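Side-chain contacts in chorismate mutase and shikimate 5-dehydrogenase fusion protein (Clostridium acetobutylicum, PDB 3FBT), which probably catalyses the reversible NADPH-linked reduction of 3-dehydroshikimate to shikimate, through the dehydrogenase part of a longer fusion with chorismate mutase: residues Ala136-Leu141 with Lys147-Val152; Tyr140-Phe145 with Gly164-Ile169. All coordinates share one frame; numbering follows the deposited sequence.

Contact 1: Ala136-Leu141 with Lys147-Val152; sequences AVLQYL and KDIYVV
Leu138 reaches from helix 134-143 to strand 148-153, and its methyl CD2 touches two residues there. CG lies beside the backbone N and anti to the carbonyl carbon (chi1 -66°), which swings the branch over to the strand. Leu138 CD2 sits 3.4 Å from Val151 CG2, a tight carbon pair, and 3.7 Å from Ile149 CG2. Leu138 CD1 is 4.0 Å from the same Val151 CG2; the two side chains cross at about a right angle, the fork facing that methyl with CD2 the nearer prong. Val151 lies about 5 Å, side chain to side chain, from Ser130, a predicted NADP(+)-binding residue. One turn on, Leu141 works differently: Leu141 CB, near the root of the side chain, is 3.7 Å from Ile149 CD1. Ile149 thus divides its arms, CG2 going mainly to Leu138 and CG1-CD1 lying against Leu141. The axes of 136-141 and 148-152 run nearly antiparallel (165°) and come within 9.9 Å, as in the beta-alpha-beta crossover of a Rossmann-type domain; Val127 of strand 124-128 also packs on both leucines. With no hydrogen bond across, the fit rests on the shape of buried aliphatic groups, tightest at Leu138 CD2 and Val151 CG2.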
ATOM      1  N   ALA A 136     -26.141  12.617  -2.166  1.00 38.61           N
ATOM      2  CA  ALA A 136     -25.477  13.299  -3.288  1.00 37.93           C
ATOM      3  C   ALA A 136     -26.436  13.482  -4.462  1.00 37.13           C
ATOM      4  O   ALA A 136     -26.406  14.476  -5.097  1.00 39.37           O
ATOM      5  CB  ALA A 136     -24.232  12.541  -3.726  1.00 37.47           C
ATOM      6  N   VAL A 137     -27.281  12.521  -4.738  1.00 38.04           N
ATOM      7  CA  VAL A 137     -28.303  12.613  -5.823  1.00 39.10           C
ATOM      8  C   VAL A 137     -29.287  13.799  -5.532  1.00 40.29           C
ATOM      9  O   VAL A 137     -29.603  14.582  -6.427  1.00 41.07           O
ATOM     10  CB  VAL A 137     -29.045  11.264  -5.891  1.00 38.62           C
ATOM     11  CG1 VAL A 137     -30.382  11.300  -6.665  1.00 37.44           C
ATOM     12  CG2 VAL A 137     -28.162  10.181  -6.416  1.00 39.29           C
ATOM     13  N   LEU A 138     -29.746  13.955  -4.279  1.00 42.04           N
ATOM     14  CA  LEU A 138     -30.689  15.033  -3.903  1.00 43.69           C
ATOM     15  C   LEU A 138     -30.014  16.404  -3.996  1.00 45.68           C
ATOM     16  O   LEU A 138     -30.617  17.365  -4.473  1.00 47.10           O
ATOM     17  CB  LEU A 138     -31.216  14.832  -2.468  1.00 44.04           C
ATOM     18  CG  LEU A 138     -32.095  13.589  -2.252  1.00 45.49           C
ATOM     19  CD1 LEU A 138     -32.264  13.197  -0.767  1.00 43.09           C
ATOM     20  CD2 LEU A 138     -33.496  13.719  -2.967  1.00 43.54           C
ATOM     21  N   GLN A 139     -28.753  16.522  -3.580  1.00 44.95           N
ATOM     22  CA  GLN A 139     -28.057  17.794  -3.785  1.00 45.98           C
ATOM     23  C   GLN A 139     -27.952  18.119  -5.275  1.00 46.38           C
ATOM     24  O   GLN A 139     -28.179  19.270  -5.683  1.00 45.62           O
ATOM     25  CB  GLN A 139     -26.664  17.791  -3.169  1.00 44.99           C
ATOM     26  CG  GLN A 139     -26.036  19.116  -3.242  1.00 47.52           C
ATOM     27  CD  GLN A 139     -26.772  20.071  -2.347  1.00 51.48           C
ATOM     28  OE1 GLN A 139     -27.282  19.676  -1.296  1.00 50.21           O
ATOM     29  NE2 GLN A 139     -26.849  21.343  -2.759  1.00 56.51           N
ATOM     30  N   TYR A 140     -27.588  17.118  -6.087  1.00 45.11           N
ATOM     31  CA  TYR A 140     -27.501  17.368  -7.521  1.00 45.39           C
ATOM     32  C   TYR A 140     -28.835  17.830  -8.153  1.00 46.33           C
ATOM     33  O   TYR A 140     -28.828  18.823  -8.876  1.00 46.07           O
ATOM     34  CB  TYR A 140     -26.991  16.144  -8.239  1.00 45.16           C
ATOM     35  CG  TYR A 140     -26.768  16.346  -9.709  1.00 43.40           C
ATOM     36  CD1 TYR A 140     -25.520  16.811 -10.211  1.00 46.35           C
ATOM     37  CD2 TYR A 140     -27.769  16.071 -10.600  1.00 40.29           C
ATOM     38  CE1 TYR A 140     -25.317  17.022 -11.584  1.00 46.90           C
ATOM     39  CE2 TYR A 140     -27.590  16.287 -11.983  1.00 45.71           C
ATOM     40  CZ  TYR A 140     -26.384  16.731 -12.470  1.00 49.31           C
ATOM     41  OH  TYR A 140     -26.279  16.858 -13.836  1.00 52.99           O
ATOM     42  N   LEU A 141     -29.948  17.124  -7.885  1.00 45.44           N
ATOM     43  CA  LEU A 141     -31.253  17.456  -8.467  1.00 46.08           C
ATOM     44  C   LEU A 141     -31.675  18.893  -8.164  1.00 48.00           C
ATOM     45  O   LEU A 141     -32.190  19.631  -9.021  1.00 49.38           O
ATOM     46  CB  LEU A 141     -32.351  16.536  -7.962  1.00 45.77           C
ATOM     47  CG  LEU A 141     -32.220  15.042  -8.177  1.00 42.56           C
ATOM     48  CD1 LEU A 141     -33.313  14.305  -7.375  1.00 36.20           C
ATOM     49  CD2 LEU A 141     -32.227  14.706  -9.687  1.00 41.26           C
ATOM     50  N   LYS A 147     -38.232  20.491 -11.165  1.00 50.73           N
ATOM     51  CA  LYS A 147     -39.501  21.205 -10.876  1.00 52.24           C
ATOM     52  C   LYS A 147     -39.842  20.922  -9.418  1.00 53.29           C
ATOM     53  O   LYS A 147     -40.000  21.852  -8.565  1.00 53.46           O
ATOM     54  CB  LYS A 147     -40.628  20.653 -11.746  1.00 51.45           C
ATOM     55  N   ASP A 148     -39.861  19.621  -9.132  1.00 52.13           N
ATOM     56  CA  ASP A 148     -40.043  19.141  -7.799  1.00 52.16           C
ATOM     57  C   ASP A 148     -39.309  17.827  -7.545  1.00 50.76           C
ATOM     58  O   ASP A 148     -39.110  17.029  -8.475  1.00 50.98           O
ATOM     59  CB  ASP A 148     -41.499  18.874  -7.610  1.00 53.04           C
ATOM     60  CG  ASP A 148     -41.953  19.269  -6.282  1.00 57.02           C
ATOM     61  OD1 ASP A 148     -43.192  19.253  -6.101  1.00 63.02           O
ATOM     62  OD2 ASP A 148     -41.085  19.646  -5.446  1.00 61.18           O
ATOM     63  N   ILE A 149     -38.981  17.597  -6.270  1.00 48.64           N
ATOM     64  CA  ILE A 149     -38.175  16.451  -5.835  1.00 46.33           C
ATOM     65  C   ILE A 149     -38.932  15.683  -4.754  1.00 45.94           C
ATOM     66  O   ILE A 149     -39.201  16.209  -3.714  1.00 47.75           O
ATOM     67  CB  ILE A 149     -36.823  16.906  -5.283  1.00 44.54           C
ATOM     68  CG1 ILE A 149     -35.957  17.445  -6.428  1.00 41.20           C
ATOM     69  CG2 ILE A 149     -36.087  15.721  -4.631  1.00 45.54           C
ATOM     70  CD1 ILE A 149     -34.867  18.464  -5.975  1.00 39.10           C
ATOM     71  N   TYR A 150     -39.307  14.455  -5.024  1.00 44.15           N
ATOM     72  CA  TYR A 150     -39.869  13.665  -3.998  1.00 44.29           C
ATOM     73  C   TYR A 150     -38.808  12.697  -3.490  1.00 43.21           C
ATOM     74  O   TYR A 150     -38.074  12.161  -4.277  1.00 42.28           O
ATOM     75  CB  TYR A 150     -41.089  12.886  -4.526  1.00 43.64           C
ATOM     76  CG  TYR A 150     -42.252  13.828  -4.772  1.00 46.10           C
ATOM     77  CD1 TYR A 150     -43.205  14.066  -3.776  1.00 48.04           C
ATOM     78  CD2 TYR A 150     -42.373  14.511  -5.989  1.00 47.99           C
ATOM     79  CE1 TYR A 150     -44.278  14.960  -4.001  1.00 51.26           C
ATOM     80  CE2 TYR A 150     -43.421  15.407  -6.233  1.00 50.62           C
ATOM     81  CZ  TYR A 150     -44.374  15.622  -5.249  1.00 52.53           C
ATOM     82  OH  TYR A 150     -45.395  16.510  -5.502  1.00 54.69           O
ATOM     83  N   VAL A 151     -38.823  12.433  -2.187  1.00 41.64           N
ATOM     84  CA  VAL A 151     -38.026  11.380  -1.595  1.00 41.31           C
ATOM     85  C   VAL A 151     -38.961  10.368  -1.034  1.00 40.53           C
ATOM     86  O   VAL A 151     -39.817  10.709  -0.235  1.00 40.77           O
ATOM     87  CB  VAL A 151     -37.186  11.963  -0.463  1.00 41.46           C
ATOM     88  CG1 VAL A 151     -36.409  10.869   0.276  1.00 43.82           C
ATOM     89  CG2 VAL A 151     -36.242  13.109  -1.033  1.00 41.77           C
ATOM     90  N   VAL A 152     -38.843   9.120  -1.462  1.00 39.92           N
ATOM     91  CA  VAL A 152     -39.806   8.136  -1.050  1.00 39.38           C
ATOM     92  C   VAL A 152     -39.149   7.120  -0.123  1.00 41.15           C
ATOM     93  O   VAL A 152     -38.150   6.540  -0.474  1.00 38.40           O
ATOM     94  CB  VAL A 152     -40.377   7.348  -2.239  1.00 39.92           C
ATOM     95  CG1 VAL A 152     -41.610   6.543  -1.787  1.00 38.07           C
ATOM     96  CG2 VAL A 152     -40.681   8.298  -3.459  1.00 39.06           C
TER

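Contact 2: Tyr140-Phe145 with Gly164-Ile169; sequences YLKDNF and GEFKVI
Lys142 and Phe166 make the apolar part of this contact: the lysine CB meets the ring at its edge, near the ring plane, with Lys142 CB 4.3 Å from Phe166 CE1. The phenylalanine therefore offers its rim to the helix, while Glu165 CG lies over one face, offset toward the rim. The charged part belongs to Lys142 and Glu165, which cross at about a right angle. Lys142 carries CG anti to the backbone N (chi1 152°) and runs on extended until it bends at chi4 (-69°). The bend turns Lys142 NZ so that it is farther from Glu165 OE1 (4.9 Å) than Lys142 CE is (3.8 Å). The opposite charges probably attract, but without the contact of a salt bridge. Backbone and amide bonds shape the helix end. Tyr140 O accepts both Asn144 N at 2.9 Å and Asn144 ND2 at 3.1 Å; the ND2 bond is bent (N-H...O 141°), its donor tilted from the Tyr140 carbonyl plane. The same ND2 lies over the centre of the Tyr140 ring, 3.5 Å above its plane. Phe145, with positive phi, is the C' residue of a Schellman motif, its N bonded to Lys142 O. The contact thus brings the C-terminal turn of helix 134-143 against the loop between helix 156-162 and edge strand 167-170, where Phe166 also packs on Ile149 of strand 148-153.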
ATOM      1  N   TYR A 140     -27.588  17.118  -6.087  1.00 45.11           N
ATOM      2  CA  TYR A 140     -27.501  17.368  -7.521  1.00 45.39           C
ATOM      3  C   TYR A 140     -28.835  17.830  -8.153  1.00 46.33           C
ATOM      4  O   TYR A 140     -28.828  18.823  -8.876  1.00 46.07           O
ATOM      5  CB  TYR A 140     -26.991  16.144  -8.239  1.00 45.16           C
ATOM      6  CG  TYR A 140     -26.768  16.346  -9.709  1.00 43.40           C
ATOM      7  CD1 TYR A 140     -25.520  16.811 -10.211  1.00 46.35           C
ATOM      8  CD2 TYR A 140     -27.769  16.071 -10.600  1.00 40.29           C
ATOM      9  CE1 TYR A 140     -25.317  17.022 -11.584  1.00 46.90           C
ATOM     10  CE2 TYR A 140     -27.590  16.287 -11.983  1.00 45.71           C
ATOM     11  CZ  TYR A 140     -26.384  16.731 -12.470  1.00 49.31           C
ATOM     12  OH  TYR A 140     -26.279  16.858 -13.836  1.00 52.99           O
ATOM     13  N   LEU A 141     -29.948  17.124  -7.885  1.00 45.44           N
ATOM     14  CA  LEU A 141     -31.253  17.456  -8.467  1.00 46.08           C
ATOM     15  C   LEU A 141     -31.675  18.893  -8.164  1.00 48.00           C
ATOM     16  O   LEU A 141     -32.190  19.631  -9.021  1.00 49.38           O
ATOM     17  CB  LEU A 141     -32.351  16.536  -7.962  1.00 45.77           C
ATOM     18  CG  LEU A 141     -32.220  15.042  -8.177  1.00 42.56           C
ATOM     19  CD1 LEU A 141     -33.313  14.305  -7.375  1.00 36.20           C
ATOM     20  CD2 LEU A 141     -32.227  14.706  -9.687  1.00 41.26           C
ATOM     21  N   LYS A 142     -31.415  19.285  -6.948  1.00 48.33           N
ATOM     22  CA  LYS A 142     -31.717  20.579  -6.488  1.00 51.32           C
ATOM     23  C   LYS A 142     -30.747  21.619  -7.105  1.00 52.19           C
ATOM     24  O   LYS A 142     -31.173  22.699  -7.508  1.00 52.82           O
ATOM     25  CB  LYS A 142     -31.595  20.578  -4.980  1.00 50.72           C
ATOM     26  CG  LYS A 142     -31.224  21.915  -4.484  1.00 53.72           C
ATOM     27  CD  LYS A 142     -31.504  22.064  -2.969  1.00 57.80           C
ATOM     28  CE  LYS A 142     -31.463  23.538  -2.574  1.00 60.16           C
ATOM     29  NZ  LYS A 142     -30.050  24.034  -2.675  1.00 61.91           N
ATOM     30  N   ASP A 143     -29.451  21.306  -7.156  1.00 51.75           N
ATOM     31  CA  ASP A 143     -28.510  22.196  -7.797  1.00 52.17           C
ATOM     32  C   ASP A 143     -28.907  22.419  -9.235  1.00 51.28           C
ATOM     33  O   ASP A 143     -28.559  23.437  -9.771  1.00 51.77           O
ATOM     34  CB  ASP A 143     -27.075  21.671  -7.783  1.00 51.11           C
ATOM     35  CG  ASP A 143     -26.451  21.834  -6.478  1.00 53.51           C
ATOM     36  OD1 ASP A 143     -26.985  22.631  -5.667  1.00 51.24           O
ATOM     37  OD2 ASP A 143     -25.423  21.154  -6.246  1.00 57.39           O
ATOM     38  N   ASN A 144     -29.563  21.440  -9.860  1.00 50.47           N
ATOM     39  CA  ASN A 144     -29.973  21.554 -11.251  1.00 50.42           C
ATOM     40  C   ASN A 144     -31.433  21.989 -11.503  1.00 49.01           C
ATOM     41  O   ASN A 144     -31.933  21.819 -12.582  1.00 49.91           O
ATOM     42  CB  ASN A 144     -29.738  20.245 -11.982  1.00 49.99           C
ATOM     43  CG  ASN A 144     -28.324  20.069 -12.366  1.00 52.60           C
ATOM     44  OD1 ASN A 144     -28.006  20.018 -13.552  1.00 55.36           O
ATOM     45  ND2 ASN A 144     -27.441  19.958 -11.371  1.00 53.16           N
ATOM     46  N   PHE A 145     -32.116  22.474 -10.491  1.00 49.82           N
ATOM     47  CA  PHE A 145     -33.444  23.091 -10.685  1.00 50.68           C
ATOM     48  C   PHE A 145     -34.531  22.136 -11.174  1.00 50.80           C
ATOM     49  O   PHE A 145     -35.284  22.478 -12.104  1.00 50.90           O
ATOM     50  CB  PHE A 145     -33.277  24.299 -11.638  1.00 51.32           C
ATOM     51  CG  PHE A 145     -32.206  25.272 -11.177  1.00 52.68           C
ATOM     52  CD1 PHE A 145     -32.473  26.222 -10.223  1.00 54.98           C
ATOM     53  CD2 PHE A 145     -30.905  25.208 -11.674  1.00 57.14           C
ATOM     54  CE1 PHE A 145     -31.472  27.118  -9.803  1.00 55.34           C
ATOM     55  CE2 PHE A 145     -29.922  26.102 -11.240  1.00 56.72           C
ATOM     56  CZ  PHE A 145     -30.215  27.047 -10.307  1.00 56.09           C
ATOM     57  N   GLY A 164     -35.845  17.882   5.470  1.00 58.30           N
ATOM     58  CA  GLY A 164     -36.995  18.748   5.704  1.00 59.30           C
ATOM     59  C   GLY A 164     -37.435  19.580   4.526  1.00 59.50           C
ATOM     60  O   GLY A 164     -38.612  19.916   4.411  1.00 59.71           O
ATOM     61  N   GLU A 165     -36.495  19.916   3.651  1.00 59.55           N
ATOM     62  CA  GLU A 165     -36.764  20.799   2.520  1.00 58.63           C
ATOM     63  C   GLU A 165     -37.199  20.041   1.267  1.00 57.54           C
ATOM     64  O   GLU A 165     -37.392  20.632   0.201  1.00 56.93           O
ATOM     65  CB  GLU A 165     -35.505  21.587   2.192  1.00 60.00           C
ATOM     66  CG  GLU A 165     -34.266  20.740   2.250  1.00 62.49           C
ATOM     67  CD  GLU A 165     -33.071  21.456   1.646  1.00 69.06           C
ATOM     68  OE1 GLU A 165     -33.189  21.988   0.496  1.00 69.81           O
ATOM     69  OE2 GLU A 165     -32.011  21.477   2.322  1.00 70.02           O
ATOM     70  N   PHE A 166     -37.340  18.725   1.373  1.00 55.65           N
ATOM     71  CA  PHE A 166     -37.881  17.994   0.257  1.00 53.69           C
ATOM     72  C   PHE A 166     -39.248  17.463   0.627  1.00 52.90           C
ATOM     73  O   PHE A 166     -39.533  17.295   1.789  1.00 53.71           O
ATOM     74  CB  PHE A 166     -36.928  16.863  -0.116  1.00 53.45           C
ATOM     75  CG  PHE A 166     -35.572  17.348  -0.593  1.00 51.97           C
ATOM     76  CD1 PHE A 166     -35.442  18.076  -1.790  1.00 52.32           C
ATOM     77  CD2 PHE A 166     -34.425  17.066   0.130  1.00 50.77           C
ATOM     78  CE1 PHE A 166     -34.185  18.531  -2.230  1.00 48.25           C
ATOM     79  CE2 PHE A 166     -33.150  17.515  -0.331  1.00 47.11           C
ATOM     80  CZ  PHE A 166     -33.046  18.235  -1.480  1.00 46.81           C
ATOM     81  N   LYS A 167     -40.089  17.190  -0.359  1.00 52.21           N
ATOM     82  CA  LYS A 167     -41.342  16.463  -0.149  1.00 51.16           C
ATOM     83  C   LYS A 167     -41.075  14.995   0.065  1.00 50.21           C
ATOM     84  O   LYS A 167     -40.781  14.267  -0.920  1.00 51.45           O
ATOM     85  CB  LYS A 167     -42.243  16.598  -1.382  1.00 51.17           C
ATOM     86  CG  LYS A 167     -42.737  18.037  -1.631  1.00 52.60           C
ATOM     87  CD  LYS A 167     -43.386  18.153  -3.050  1.00 55.64           C
ATOM     88  CE  LYS A 167     -44.440  19.282  -3.145  1.00 53.63           C
ATOM     89  NZ  LYS A 167     -43.760  20.584  -3.404  1.00 57.37           N
ATOM     90  N   VAL A 168     -41.183  14.545   1.323  1.00 47.03           N
ATOM     91  CA  VAL A 168     -41.033  13.123   1.700  1.00 43.43           C
ATOM     92  C   VAL A 168     -42.371  12.339   1.735  1.00 43.59           C
ATOM     93  O   VAL A 168     -43.376  12.799   2.313  1.00 44.59           O
ATOM     94  CB  VAL A 168     -40.325  12.998   3.114  1.00 43.05           C
ATOM     95  CG1 VAL A 168     -40.330  11.561   3.610  1.00 40.80           C
ATOM     96  CG2 VAL A 168     -38.922  13.512   3.026  1.00 43.49           C
ATOM     97  N   ILE A 169     -42.403  11.152   1.165  1.00 40.86           N
ATOM     98  CA  ILE A 169     -43.676  10.475   1.051  1.00 41.94           C
ATOM     99  C   ILE A 169     -43.477   8.988   1.236  1.00 41.47           C
ATOM    100  O   ILE A 169     -42.326   8.489   1.149  1.00 39.87           O
ATOM    101  CB  ILE A 169     -44.403  10.823  -0.311  1.00 42.22           C
ATOM    102  CG1 ILE A 169     -43.657  10.252  -1.498  1.00 41.77           C
ATOM    103  CG2 ILE A 169     -44.588  12.347  -0.393  1.00 42.12           C
ATOM    104  CD1 ILE A 169     -44.389  10.482  -2.925  1.00 37.84           C
TER

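How the contacts relate
Both contacts start from helix 134-143; contact 1 reaches strand 148-153, contact 2 the loop leading into its neighbour 167-170. Contact 1 is core and wholly aliphatic. Contact 2 is surface and smaller, 95 Å² against 194 Å², with a lysine, a glutamate and a partly exposed ring in place of buried methyls. Their helical segments overlap at Tyr140 and Leu141, of which only Leu141 makes contact, and in contact 1 alone. The two strands are joined by probable backbone hydrogen bonds, Val151 N to Lys167 O and Ile169 N to Val151 O, each 3.0 Å, and Asp148 of the one forms a salt bridge with Lys167 of the other.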